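Local coordinates for ABC transporter periplasmic peptide-binding protein (PDB 4QFK), which probably binds peptides, dipeptides in particular, in the bacterial periplasm and hands them to an ABC transporter for uptake, at residues A[73-78]-A[232-237]; A[120-125]-A[183-188]; A[256-261]-A[274-279]; A[35-40]-A[49-54]. All blocks are in the same frame, centred on the assembly; numbering follows the deposited sequence.

Contact 1 of 4, residues A[73-78]-A[232-237]; sequences EFKSEL and YWKHEV
Charge comes first in the meeting of Glu-77 with Lys-234. The carboxylate oxygen OE1 of Glu-77 forms a salt bridge with Lys-234 NZ at 3.3 Å, and the lysine CE lies slightly nearer to this oxygen than NZ does, so the chain end comes alongside the carboxylate. Lys-75, on the same segment as Glu-77, makes a long salt bridge of 3.8 Å from its NZ to the other oxygen, Glu-77 OE2, which also hydrogen-bonds to Ser-66 OG. The two ammonium groups, Lys-75 NZ and Lys-234 NZ, are 4.1 Å apart; the shared carboxylate probably offsets their repulsion. A glutamate suits this place because one oxygen can pair with Lys-234 while the other turns to Ser-66 and, at long range, Lys-75.

Apolar and aromatic packing supplies the rest. Trp-233 has its CG between backbone N and carbonyl carbon (chi1 62°), a turn that carries the indole out to the 73-78 segment. There its CH2 lies 3.2 Å from the carbonyl oxygen Glu-77 O, while the pyrrole side takes Leu-78, whose CD2 stands 3.7 Å from NE1 of Trp-233. That nitrogen is satisfied by Asp-62, which also receives a hydrogen bond from Tyr-232 OH. On one indole face lies Lys-234 CB, 3.3 Å above the ring plane.

The arrangement is a three-residue salt-bridge network beside a tryptophan, joining the loop between strands 223-228 and 241-246 of the large mixed sheet of this family 5 solute-binding protein to the residues at and just past the end of strand 74-76, which pairs with strand 65-67 in a small antiparallel sheet.

Contact 2 of 4, residues A[120-125]-A[183-188]; sequences FTFSRL and AVVLSK
Thr-121 meets Leu-186 through a side chain turned so that OG1 is anti to the carbonyl carbon (chi1 -67°), which sends CG2 anti to the backbone N and lets the two branches work separately. OG1 accepts the backbone hydrogen of Leu-186 N at 2.9 Å and 160°, and it also hydrogen-bonds to Asp-117 O one turn back in the helix, so the buried hydroxyl has two partners. The methyl CG2 reaches Val-184 O at 3.2 Å, and it also sits over the centre of the neighbouring Phe-122 ring. A threonine fits here, with a hydroxyl for the backbone and a methyl for the aromatic.

This is helix 115-126 packing on the extended chain that leads into helix 188-196, where Ser-187 is the N-cap and bonds through OG to Tyr-190 N. At one end of the crossing Phe-122 presents its ring edge to Ala-183 O, which lies near the ring plane, 3.7 Å from CZ; its CE1 meets Ala-183 CB at 3.9 Å. At the other, Phe-120 lays its CB 3.6 Å from Lys-188 CB, using the lysine's aliphatic part. Leu-186 CD1 lies at the guanidinium edge of Arg-124, whose charge pairs with Asp-204.

Contact 3 of 4, residues A[256-261]-A[274-279]; sequences KILTKE and SILAQR
The CA atoms of Leu-258 and Leu-276 stand 7.7 Å apart, where helix 250-258 ends opposite a pair of overlapping type I beta turns that run from Ser-274 to Ala-277 and from Leu-276 to Arg-279. The helix closes in a Schellman motif: Lys-260 takes a positive phi of 62°, a backbone conformation that a side chain makes less comfortable. Arg-279 bends back at chi2 and chi3 and brings the edge of its guanidinium to the carbonyl of Leu-258 at this helix end. NH2 of Arg-279 donates to Leu-258 O at 2.9 Å, and NH1 of the same group reaches that oxygen less directly, though the position of the oxygen is not fully certain. Helix C-terminal carbonyl oxygens gather the negative end of the helix dipole, which would probably strengthen their pull on an arginine. NE of Arg-279 forms a salt bridge with Asp-281, giving the group an acidic partner besides the less surely placed carbonyl. A leucine in place of Arg-279 would probably leave the Leu-258 carbonyl without these donors and Asp-281 without its mate.

Beside the arginine the contact is aliphatic. Leu-258 CD1 meets Ile-275 CG2, and Ile-257 CG2 meets Leu-276 CD1, both pairs at 4.1 Å. Among the carbon pairs, Leu-258 CD2 and Leu-276 CD2 are at 3.3 Å, closer than ordinary van der Waals contact.

Contact 4 of 4, residues A[35-40]-A[49-54]; sequences AEANPV and TGSTID
Thr-52, in the first turn of helix 50-60, meets Pro-39 and Val-40 of the loop that follows strand 31-35, and the contact joins this strand-to-helix connection to the helix start, where Thr-49 occupies the N-cap position without a capping bond from its side chain. The backbones are close, with the CA atoms of Pro-39 and Thr-52 only 4.4 Å apart. From Thr-52 CB, which lies 3.9 Å from Val-40 N, the side chain forks. One branch, CG2, packs on the proline ring at CB of Pro-39, 3.9 Å away. The other, OG1, is anti to the carbonyl carbon (chi1 -60°), and that turn sets it against the loop backbone: it accepts the hydrogen of Val-40 N at 3.0 Å and 165°. Val-40 CG1 also packs against this oxygen. OG1 further bonds to a water that donates to Asn-38 O and is shared with Ser-51 OG, so the hydroxyl both grips the loop and sits in a solvent-bridged network. A valine here would probably leave the Val-40 amide without its acceptor and the bridging water with one partner fewer.

Ser-51 adds packing: its short side chain lets CG of Glu-36 come within 3.4 Å of Ser-51 CB. A second water, between the two backbones, donates to Ala-37 O at 3.2 Å and to Ser-51 O at 2.9 Å.

Contacts 1 and 2 form one neighbourhood: their centres are 18 Å apart, contact 2 is nested along the chain within the loop closed by contact 1, and Leu-78 CD1 packs on Val-185 CG2 at 3.6 Å. Asp-62 also links them, bonding to Trp-233 and to the backbone of Val-185. Contact 4 lies between contacts 2 and 3, its nearest atoms about 8 Å from both, without touching either. Contacts 2 and 3 are the farthest apart, with centres about 41 Å distant. Peptide binders of this family hold the ligand between two lobes.

Contact 1 of 4, residues A[73-78]-A[232-237]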
loop_
_atom_site.group_PDB
_atom_site.type_symbol
_atom_site.label_atom_id
_atom_site.label_comp_id
_atom_site.label_asym_id
_atom_site.label_seq_id
_atom_site.Cartn_x
_atom_site.Cartn_y
_atom_site.Cartn_z
ATOM N N GLU A 73 13.905 10.645 -1.185
ATOM C CA GLU A 73 13.554 11.874 -1.882
ATOM C C GLU A 73 12.868 11.527 -3.203
ATOM O O GLU A 73 12.964 10.398 -3.682
ATOM C CB GLU A 73 14.807 12.727 -2.122
ATOM C CG GLU A 73 15.452 13.282 -0.848
ATOM C CD GLU A 73 15.240 14.789 -0.671
ATOM O OE1 GLU A 73 15.371 15.535 -1.670
ATOM O OE2 GLU A 73 14.942 15.225 0.468
ATOM N N PHE A 74 12.172 12.487 -3.794
ATOM C CA PHE A 74 11.548 12.251 -5.088
ATOM C C PHE A 74 12.590 12.196 -6.208
ATOM O O PHE A 74 13.537 12.976 -6.211
ATOM C CB PHE A 74 10.505 13.324 -5.389
ATOM C CG PHE A 74 9.313 13.304 -4.460
ATOM C CD1 PHE A 74 8.315 12.344 -4.604
ATOM C CD2 PHE A 74 9.177 14.264 -3.457
ATOM C CE1 PHE A 74 7.224 12.327 -3.759
ATOM C CE2 PHE A 74 8.082 14.247 -2.604
ATOM C CZ PHE A 74 7.109 13.274 -2.757
ATOM N N LYS A 75 12.394 11.278 -7.158
ATOM C CA LYS A 75 13.284 11.103 -8.312
ATOM C C LYS A 75 12.558 11.254 -9.651
ATOM O O LYS A 75 11.488 10.694 -9.870
ATOM C CB LYS A 75 13.943 9.722 -8.298
ATOM C CG LYS A 75 15.161 9.591 -7.401
ATOM C CD LYS A 75 16.267 8.740 -8.071
ATOM C CE LYS A 75 15.705 7.501 -8.798
ATOM N NZ LYS A 75 15.630 7.623 -10.303
ATOM N N SER A 76 13.186 11.972 -10.566
ATOM C CA SER A 76 12.667 12.134 -11.912
ATOM C C SER A 76 12.445 10.793 -12.634
ATOM O O SER A 76 13.300 9.918 -12.626
ATOM C CB SER A 76 13.596 13.065 -12.713
ATOM O OG SER A 76 13.806 12.646 -14.047
ATOM N N GLU A 77 11.282 10.658 -13.254
ATOM C CA GLU A 77 11.012 9.567 -14.174
ATOM C C GLU A 77 10.606 10.088 -15.543
ATOM O O GLU A 77 11.459 10.352 -16.376
ATOM C CB GLU A 77 9.922 8.629 -13.646
ATOM C CG GLU A 77 10.193 8.022 -12.278
ATOM C CD GLU A 77 11.466 7.194 -12.219
ATOM O OE1 GLU A 77 11.939 6.727 -13.268
ATOM O OE2 GLU A 77 11.999 7.016 -11.112
ATOM N N LEU A 78 9.311 10.264 -15.764
ATOM C CA LEU A 78 8.831 10.830 -17.016
ATOM C C LEU A 78 8.858 12.356 -16.897
ATOM O O LEU A 78 8.897 13.057 -17.895
ATOM C CB LEU A 78 7.427 10.343 -17.369
ATOM C CG LEU A 78 7.302 8.997 -18.087
ATOM C CD1 LEU A 78 5.879 8.770 -18.555
ATOM C CD2 LEU A 78 8.274 8.868 -19.246
ATOM N N TYR A 232 13.048 1.556 -25.156
ATOM C CA TYR A 232 12.857 2.038 -23.791
ATOM C C TYR A 232 13.799 3.205 -23.480
ATOM O O TYR A 232 14.999 3.129 -23.741
ATOM C CB TYR A 232 13.014 0.912 -22.763
ATOM C CG TYR A 232 12.637 1.352 -21.361
ATOM C CD1 TYR A 232 11.518 2.137 -21.147
ATOM C CD2 TYR A 232 13.406 0.989 -20.251
ATOM C CE1 TYR A 232 11.170 2.561 -19.883
ATOM C CE2 TYR A 232 13.061 1.400 -18.981
ATOM C CZ TYR A 232 11.937 2.180 -18.799
ATOM O OH TYR A 232 11.586 2.617 -17.541
ATOM N N TRP A 233 13.250 4.284 -22.925
ATOM C CA TRP A 233 14.025 5.498 -22.723
ATOM C C TRP A 233 15.075 5.351 -21.626
ATOM O O TRP A 233 16.203 5.853 -21.765
ATOM C CB TRP A 233 13.107 6.689 -22.437
ATOM C CG TRP A 233 12.279 6.547 -21.200
ATOM C CD1 TRP A 233 11.041 5.996 -21.112
ATOM C CD2 TRP A 233 12.630 6.964 -19.871
ATOM N NE1 TRP A 233 10.596 6.040 -19.818
ATOM C CE2 TRP A 233 11.554 6.620 -19.032
ATOM C CE3 TRP A 233 13.757 7.575 -19.308
ATOM C CZ2 TRP A 233 11.559 6.882 -17.663
ATOM C CZ3 TRP A 233 13.767 7.830 -17.956
ATOM C CH2 TRP A 233 12.675 7.490 -17.146
ATOM N N LYS A 234 14.724 4.638 -20.559
ATOM C CA LYS A 234 15.497 4.710 -19.313
ATOM C C LYS A 234 16.706 3.780 -19.278
ATOM O O LYS A 234 17.774 4.145 -18.781
ATOM C CB LYS A 234 14.597 4.474 -18.095
ATOM C CG LYS A 234 15.256 4.798 -16.767
ATOM C CD LYS A 234 14.674 3.964 -15.651
ATOM C CE LYS A 234 13.961 4.805 -14.613
ATOM N NZ LYS A 234 14.934 5.486 -13.740
ATOM N N HIS A 235 16.550 2.575 -19.806
ATOM C CA HIS A 235 17.676 1.656 -19.843
ATOM C C HIS A 235 17.504 0.587 -20.892
ATOM O O HIS A 235 16.424 0.409 -21.448
ATOM C CB HIS A 235 17.922 1.023 -18.472
ATOM C CG HIS A 235 16.773 0.218 -17.964
ATOM N ND1 HIS A 235 16.586 -1.106 -18.301
ATOM C CD2 HIS A 235 15.761 0.539 -17.123
ATOM C CE1 HIS A 235 15.509 -1.565 -17.691
ATOM N NE2 HIS A 235 14.992 -0.587 -16.968
ATOM N N GLU A 236 18.599 -0.109 -21.164
ATOM C CA GLU A 236 18.609 -1.209 -22.109
ATOM C C GLU A 236 18.020 -2.460 -21.444
ATOM O O GLU A 236 18.706 -3.137 -20.663
ATOM C CB GLU A 236 20.040 -1.467 -22.538
ATOM C CG GLU A 236 20.177 -2.182 -23.844
ATOM C CD GLU A 236 21.545 -1.956 -24.464
ATOM O OE1 GLU A 236 22.562 -2.286 -23.807
ATOM O OE2 GLU A 236 21.592 -1.434 -25.601
ATOM N N VAL A 237 16.757 -2.761 -21.755
ATOM C CA VAL A 237 16.023 -3.831 -21.087
ATOM C C VAL A 237 16.750 -5.165 -21.222
ATOM O O VAL A 237 17.082 -5.591 -22.320
ATOM C CB VAL A 237 14.580 -3.916 -21.617
ATOM C CG1 VAL A 237 13.803 -5.022 -20.913
ATOM C CG2 VAL A 237 13.902 -2.580 -21.415
#

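Contact 2 of 4, residues A[120-125]-A[183-188]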
loop_
_atom_site.group_PDB
_atom_site.type_symbol
_atom_site.label_atom_id
_atom_site.label_comp_id
_atom_site.label_asym_id
_atom_site.label_seq_id
_atom_site.Cartn_x
_atom_site.Cartn_y
_atom_site.Cartn_z
ATOM N N PHE A 120 -4.604 13.922 -20.524
ATOM C CA PHE A 120 -5.576 12.868 -20.749
ATOM C C PHE A 120 -5.578 11.892 -19.590
ATOM O O PHE A 120 -6.627 11.579 -19.034
ATOM C CB PHE A 120 -5.306 12.092 -22.037
ATOM C CG PHE A 120 -6.079 10.800 -22.110
ATOM C CD1 PHE A 120 -7.427 10.802 -22.450
ATOM C CD2 PHE A 120 -5.488 9.600 -21.770
ATOM C CE1 PHE A 120 -8.160 9.624 -22.486
ATOM C CE2 PHE A 120 -6.218 8.412 -21.793
ATOM C CZ PHE A 120 -7.555 8.425 -22.156
ATOM N N THR A 121 -4.389 11.418 -19.231
ATOM C CA THR A 121 -4.250 10.335 -18.262
ATOM C C THR A 121 -4.870 10.680 -16.914
ATOM O O THR A 121 -5.597 9.883 -16.350
ATOM C CB THR A 121 -2.767 9.952 -18.034
ATOM O OG1 THR A 121 -2.221 9.362 -19.223
ATOM C CG2 THR A 121 -2.626 8.963 -16.877
ATOM N N PHE A 122 -4.586 11.870 -16.396
ATOM C CA PHE A 122 -5.015 12.195 -15.047
ATOM C C PHE A 122 -6.383 12.845 -15.002
ATOM O O PHE A 122 -7.127 12.647 -14.047
ATOM C CB PHE A 122 -3.929 12.957 -14.296
ATOM C CG PHE A 122 -2.686 12.135 -14.077
ATOM C CD1 PHE A 122 -2.644 11.163 -13.074
ATOM C CD2 PHE A 122 -1.589 12.283 -14.896
ATOM C CE1 PHE A 122 -1.533 10.362 -12.884
ATOM C CE2 PHE A 122 -0.456 11.503 -14.711
ATOM C CZ PHE A 122 -0.434 10.528 -13.698
ATOM N N SER A 123 -6.758 13.558 -16.058
ATOM C CA SER A 123 -8.077 14.166 -16.070
ATOM C C SER A 123 -9.142 13.099 -16.235
ATOM O O SER A 123 -10.300 13.361 -15.914
ATOM C CB SER A 123 -8.208 15.244 -17.149
ATOM O OG SER A 123 -8.171 14.669 -18.438
ATOM N N ARG A 124 -8.762 11.910 -16.728
ATOM C CA ARG A 124 -9.688 10.767 -16.733
ATOM C C ARG A 124 -10.251 10.486 -15.336
ATOM O O ARG A 124 -11.412 10.096 -15.192
ATOM C CB ARG A 124 -9.035 9.469 -17.257
ATOM C CG ARG A 124 -10.002 8.559 -18.043
ATOM C CD ARG A 124 -10.228 7.135 -17.489
ATOM N NE ARG A 124 -9.292 6.169 -18.050
ATOM C CZ ARG A 124 -9.524 4.870 -18.256
ATOM N NH1 ARG A 124 -10.695 4.310 -17.973
ATOM N NH2 ARG A 124 -8.560 4.116 -18.775
ATOM N N LEU A 125 -9.433 10.654 -14.308
ATOM C CA LEU A 125 -9.870 10.284 -12.957
ATOM C C LEU A 125 -11.013 11.160 -12.461
ATOM O O LEU A 125 -11.842 10.700 -11.687
ATOM C CB LEU A 125 -8.723 10.354 -11.940
ATOM C CG LEU A 125 -7.348 9.784 -12.295
ATOM C CD1 LEU A 125 -6.397 9.919 -11.127
ATOM C CD2 LEU A 125 -7.452 8.360 -12.689
ATOM N N ALA A 183 -0.016 5.784 -10.504
ATOM C CA ALA A 183 0.066 7.034 -11.258
ATOM C C ALA A 183 0.879 6.915 -12.536
ATOM O O ALA A 183 1.761 7.730 -12.805
ATOM C CB ALA A 183 0.593 8.162 -10.386
ATOM N N VAL A 184 0.557 5.896 -13.323
ATOM C CA VAL A 184 1.250 5.623 -14.575
ATOM C C VAL A 184 0.703 6.555 -15.661
ATOM O O VAL A 184 -0.387 7.108 -15.509
ATOM C CB VAL A 184 1.049 4.125 -15.013
ATOM C CG1 VAL A 184 1.688 3.144 -14.013
ATOM C CG2 VAL A 184 -0.427 3.813 -15.170
ATOM N N VAL A 185 1.451 6.712 -16.753
ATOM C CA VAL A 185 1.067 7.578 -17.862
ATOM C C VAL A 185 0.634 6.729 -19.056
ATOM O O VAL A 185 1.333 5.778 -19.436
ATOM C CB VAL A 185 2.233 8.524 -18.294
ATOM C CG1 VAL A 185 1.849 9.343 -19.510
ATOM C CG2 VAL A 185 2.649 9.448 -17.145
ATOM N N LEU A 186 -0.518 7.087 -19.634
ATOM C CA LEU A 186 -1.155 6.333 -20.706
ATOM C C LEU A 186 -1.048 7.108 -22.001
ATOM O O LEU A 186 -0.622 8.267 -22.006
ATOM C CB LEU A 186 -2.632 6.087 -20.381
ATOM C CG LEU A 186 -2.881 5.417 -19.030
ATOM C CD1 LEU A 186 -4.373 5.141 -18.779
ATOM C CD2 LEU A 186 -2.087 4.152 -18.960
ATOM N N SER A 187 -1.440 6.473 -23.101
ATOM C CA SER A 187 -1.352 7.113 -24.412
ATOM C C SER A 187 -2.663 7.761 -24.819
ATOM O O SER A 187 -3.653 7.070 -25.071
ATOM C CB SER A 187 -0.939 6.118 -25.493
ATOM O OG SER A 187 -1.120 6.698 -26.781
ATOM N N LYS A 188 -2.664 9.089 -24.888
ATOM C CA LYS A 188 -3.839 9.790 -25.377
ATOM C C LYS A 188 -4.047 9.488 -26.856
ATOM O O LYS A 188 -5.176 9.292 -27.297
ATOM C CB LYS A 188 -3.754 11.300 -25.142
ATOM C CG LYS A 188 -4.758 12.084 -25.972
ATOM C CD LYS A 188 -4.809 13.549 -25.559
ATOM C CE LYS A 188 -5.756 14.339 -26.465
ATOM N NZ LYS A 188 -6.666 15.254 -25.718
#

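Contact 3 of 4, residues A[256-261]-A[274-279]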
loop_
_atom_site.group_PDB
_atom_site.type_symbol
_atom_site.label_atom_id
_atom_site.label_comp_id
_atom_site.label_asym_id
_atom_site.label_seq_id
_atom_site.Cartn_x
_atom_site.Cartn_y
_atom_site.Cartn_z
ATOM N N LYS A 256 6.957 -25.178 -8.559
ATOM C CA LYS A 256 7.475 -24.808 -9.867
ATOM C C LYS A 256 8.831 -24.124 -9.736
ATOM O O LYS A 256 9.630 -24.113 -10.680
ATOM C CB LYS A 256 6.480 -23.951 -10.640
ATOM C CG LYS A 256 5.278 -24.722 -11.133
ATOM C CD LYS A 256 4.558 -23.970 -12.227
ATOM C CE LYS A 256 3.208 -24.584 -12.516
ATOM N NZ LYS A 256 2.390 -23.729 -13.426
ATOM N N ILE A 257 9.085 -23.558 -8.558
ATOM C CA ILE A 257 10.407 -23.037 -8.229
ATOM C C ILE A 257 11.398 -24.203 -8.198
ATOM O O ILE A 257 12.414 -24.180 -8.888
ATOM C CB ILE A 257 10.399 -22.273 -6.880
ATOM C CG1 ILE A 257 9.667 -20.948 -7.043
ATOM C CG2 ILE A 257 11.807 -21.975 -6.402
ATOM C CD1 ILE A 257 10.395 -19.976 -7.936
ATOM N N LEU A 258 11.075 -25.239 -7.426
ATOM C CA LEU A 258 11.944 -26.421 -7.311
ATOM C C LEU A 258 12.319 -27.049 -8.654
ATOM O O LEU A 258 13.434 -27.550 -8.829
ATOM C CB LEU A 258 11.270 -27.480 -6.453
ATOM C CG LEU A 258 10.986 -27.044 -5.028
ATOM C CD1 LEU A 258 9.953 -27.967 -4.391
ATOM C CD2 LEU A 258 12.290 -27.019 -4.249
ATOM N N THR A 259 11.374 -27.039 -9.589
ATOM C CA THR A 259 11.558 -27.697 -10.876
ATOM C C THR A 259 12.223 -26.752 -11.868
ATOM O O THR A 259 12.475 -27.120 -13.006
ATOM C CB THR A 259 10.206 -28.145 -11.465
ATOM O OG1 THR A 259 9.324 -27.016 -11.536
ATOM C CG2 THR A 259 9.563 -29.227 -10.605
ATOM N N LYS A 260 12.500 -25.529 -11.432
ATOM C CA LYS A 260 13.079 -24.518 -12.301
ATOM C C LYS A 260 12.131 -24.197 -13.457
ATOM O O LYS A 260 12.530 -23.655 -14.483
ATOM C CB LYS A 260 14.466 -24.949 -12.796
ATOM C CG LYS A 260 15.467 -25.243 -11.660
ATOM C CD LYS A 260 15.150 -26.572 -10.941
ATOM C CE LYS A 260 16.177 -27.691 -11.267
ATOM N NZ LYS A 260 15.816 -29.051 -10.717
ATOM N N GLU A 261 10.868 -24.555 -13.263
ATOM C CA GLU A 261 9.799 -24.220 -14.184
ATOM C C GLU A 261 9.486 -22.726 -14.087
ATOM O O GLU A 261 9.262 -22.053 -15.094
ATOM C CB GLU A 261 8.561 -25.018 -13.806
ATOM C CG GLU A 261 8.098 -26.000 -14.848
ATOM C CD GLU A 261 6.590 -25.939 -15.030
ATOM O OE1 GLU A 261 6.134 -25.176 -15.917
ATOM O OE2 GLU A 261 5.865 -26.639 -14.280
ATOM N N SER A 274 10.623 -22.947 3.838
ATOM C CA SER A 274 11.542 -23.876 4.485
ATOM C C SER A 274 12.039 -24.934 3.510
ATOM O O SER A 274 13.236 -25.229 3.447
ATOM C CB SER A 274 10.864 -24.560 5.675
ATOM O OG SER A 274 10.830 -23.698 6.800
ATOM N N ILE A 275 11.114 -25.494 2.738
ATOM C CA ILE A 275 11.452 -26.572 1.820
ATOM C C ILE A 275 12.506 -26.149 0.797
ATOM O O ILE A 275 13.067 -26.981 0.077
ATOM C CB ILE A 275 10.189 -27.126 1.134
ATOM C CG1 ILE A 275 9.925 -28.557 1.609
ATOM C CG2 ILE A 275 10.307 -27.063 -0.380
ATOM C CD1 ILE A 275 9.673 -28.667 3.115
ATOM N N LEU A 276 12.784 -24.850 0.751
ATOM C CA LEU A 276 13.771 -24.307 -0.172
ATOM C C LEU A 276 15.143 -24.163 0.486
ATOM O O LEU A 276 16.160 -24.210 -0.185
ATOM C CB LEU A 276 13.291 -22.959 -0.737
ATOM C CG LEU A 276 11.964 -23.041 -1.500
ATOM C CD1 LEU A 276 11.719 -21.800 -2.339
ATOM C CD2 LEU A 276 11.970 -24.275 -2.379
ATOM N N ALA A 277 15.156 -23.996 1.804
ATOM C CA ALA A 277 16.392 -23.769 2.553
ATOM C C ALA A 277 17.588 -24.606 2.095
ATOM O O ALA A 277 18.711 -24.120 2.085
ATOM C CB ALA A 277 16.151 -23.973 4.048
ATOM N N GLN A 278 17.345 -25.854 1.715
ATOM C CA GLN A 278 18.431 -26.783 1.415
ATOM C C GLN A 278 18.767 -26.832 -0.074
ATOM O O GLN A 278 19.321 -27.813 -0.559
ATOM C CB GLN A 278 18.107 -28.194 1.937
ATOM C CG GLN A 278 17.042 -28.232 3.045
ATOM C CD GLN A 278 17.604 -28.520 4.449
ATOM O OE1 GLN A 278 18.560 -29.286 4.610
ATOM N NE2 GLN A 278 16.994 -27.905 5.476
ATOM N N ARG A 279 18.440 -25.766 -0.795
ATOM C CA ARG A 279 18.772 -25.674 -2.213
ATOM C C ARG A 279 19.734 -24.513 -2.479
ATOM O O ARG A 279 19.457 -23.367 -2.118
ATOM C CB ARG A 279 17.504 -25.523 -3.066
ATOM C CG ARG A 279 16.585 -26.738 -3.086
ATOM C CD ARG A 279 17.022 -27.769 -4.141
ATOM N NE ARG A 279 16.975 -27.251 -5.514
ATOM C CZ ARG A 279 15.996 -27.508 -6.384
ATOM N NH1 ARG A 279 14.980 -28.278 -6.036
ATOM N NH2 ARG A 279 16.030 -26.997 -7.605
#

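Contact 4 of 4, residues A[35-40]-A[49-54]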
loop_
_atom_site.group_PDB
_atom_site.type_symbol
_atom_site.label_atom_id
_atom_site.label_comp_id
_atom_site.label_asym_id
_atom_site.label_seq_id
_atom_site.Cartn_x
_atom_site.Cartn_y
_atom_site.Cartn_z
ATOM N N ALA A 35 2.773 -16.173 -11.315
ATOM C CA ALA A 35 1.730 -15.261 -10.851
ATOM C C ALA A 35 0.667 -15.977 -10.019
ATOM O O ALA A 35 0.434 -17.175 -10.183
ATOM C CB ALA A 35 1.092 -14.552 -12.032
ATOM N N GLU A 36 0.013 -15.254 -9.123
ATOM C CA GLU A 36 -0.982 -15.899 -8.289
ATOM C C GLU A 36 -2.407 -15.796 -8.811
ATOM O O GLU A 36 -3.292 -16.484 -8.300
ATOM C CB GLU A 36 -0.899 -15.407 -6.856
ATOM C CG GLU A 36 -1.086 -13.935 -6.681
ATOM C CD GLU A 36 -0.496 -13.456 -5.372
ATOM O OE1 GLU A 36 -1.273 -13.093 -4.464
ATOM O OE2 GLU A 36 0.748 -13.454 -5.262
ATOM N N ALA A 37 -2.630 -14.959 -9.827
ATOM C CA ALA A 37 -3.974 -14.791 -10.402
ATOM C C ALA A 37 -3.939 -14.106 -11.767
ATOM O O ALA A 37 -2.942 -13.488 -12.129
ATOM C CB ALA A 37 -4.859 -13.997 -9.451
ATOM N N ASN A 38 -5.031 -14.224 -12.518
ATOM C CA ASN A 38 -5.216 -13.440 -13.737
ATOM C C ASN A 38 -5.190 -11.951 -13.421
ATOM O O ASN A 38 -5.651 -11.516 -12.365
ATOM C CB ASN A 38 -6.550 -13.755 -14.417
ATOM C CG ASN A 38 -6.709 -15.226 -14.749
ATOM O OD1 ASN A 38 -7.649 -15.886 -14.278
ATOM N ND2 ASN A 38 -5.796 -15.747 -15.562
ATOM N N PRO A 39 -4.645 -11.159 -14.337
ATOM C CA PRO A 39 -4.791 -9.724 -14.096
ATOM C C PRO A 39 -6.266 -9.361 -14.321
ATOM O O PRO A 39 -6.859 -9.879 -15.257
ATOM C CB PRO A 39 -3.862 -9.106 -15.141
ATOM C CG PRO A 39 -3.830 -10.114 -16.271
ATOM C CD PRO A 39 -4.060 -11.477 -15.655
ATOM N N VAL A 40 -6.867 -8.540 -13.463
ATOM C CA VAL A 40 -8.264 -8.158 -13.683
ATOM C C VAL A 40 -8.377 -7.049 -14.726
ATOM O O VAL A 40 -9.441 -6.819 -15.269
ATOM C CB VAL A 40 -8.965 -7.692 -12.388
ATOM C CG1 VAL A 40 -8.723 -8.692 -11.255
ATOM C CG2 VAL A 40 -8.489 -6.328 -12.002
ATOM N N THR A 49 -6.313 -4.393 -6.883
ATOM C CA THR A 49 -5.972 -5.805 -6.695
ATOM C C THR A 49 -4.462 -6.031 -6.806
ATOM O O THR A 49 -3.886 -6.013 -7.904
ATOM C CB THR A 49 -6.691 -6.720 -7.686
ATOM O OG1 THR A 49 -8.107 -6.655 -7.466
ATOM C CG2 THR A 49 -6.213 -8.169 -7.504
ATOM N N GLY A 50 -3.837 -6.241 -5.655
ATOM C CA GLY A 50 -2.395 -6.407 -5.561
ATOM C C GLY A 50 -1.775 -7.295 -6.613
ATOM O O GLY A 50 -0.844 -6.893 -7.294
ATOM N N SER A 51 -2.286 -8.507 -6.764
ATOM C CA SER A 51 -1.687 -9.446 -7.706
ATOM C C SER A 51 -1.776 -8.991 -9.163
ATOM O O SER A 51 -0.984 -9.420 -9.990
ATOM C CB SER A 51 -2.295 -10.835 -7.547
ATOM O OG SER A 51 -3.704 -10.768 -7.544
ATOM N N THR A 52 -2.744 -8.140 -9.482
ATOM C CA THR A 52 -2.795 -7.522 -10.799
ATOM C C THR A 52 -1.711 -6.452 -10.965
ATOM O O THR A 52 -0.939 -6.478 -11.928
ATOM C CB THR A 52 -4.175 -6.918 -11.079
ATOM O OG1 THR A 52 -5.156 -7.964 -11.025
ATOM C CG2 THR A 52 -4.193 -6.254 -12.453
ATOM N N ILE A 53 -1.646 -5.525 -10.018
ATOM C CA ILE A 53 -0.653 -4.458 -10.051
ATOM C C ILE A 53 0.758 -5.012 -10.220
ATOM O O ILE A 53 1.567 -4.461 -10.979
ATOM C CB ILE A 53 -0.709 -3.605 -8.782
ATOM C CG1 ILE A 53 -2.144 -3.143 -8.516
ATOM C CG2 ILE A 53 0.243 -2.380 -8.902
ATOM C CD1 ILE A 53 -2.711 -2.272 -9.623
ATOM N N ASP A 54 1.032 -6.108 -9.505
ATOM C CA ASP A 54 2.328 -6.766 -9.529
ATOM C C ASP A 54 2.714 -7.129 -10.942
ATOM O O ASP A 54 3.889 -7.121 -11.291
ATOM C CB ASP A 54 2.328 -8.044 -8.691
ATOM C CG ASP A 54 2.465 -7.779 -7.196
ATOM O OD1 ASP A 54 2.727 -6.629 -6.799
ATOM O OD2 ASP A 54 2.317 -8.733 -6.410
HETATM O O HOH W 1 -0.850 -12.303 -10.051
HETATM O O HOH W 2 -5.281 -10.358 -9.843
#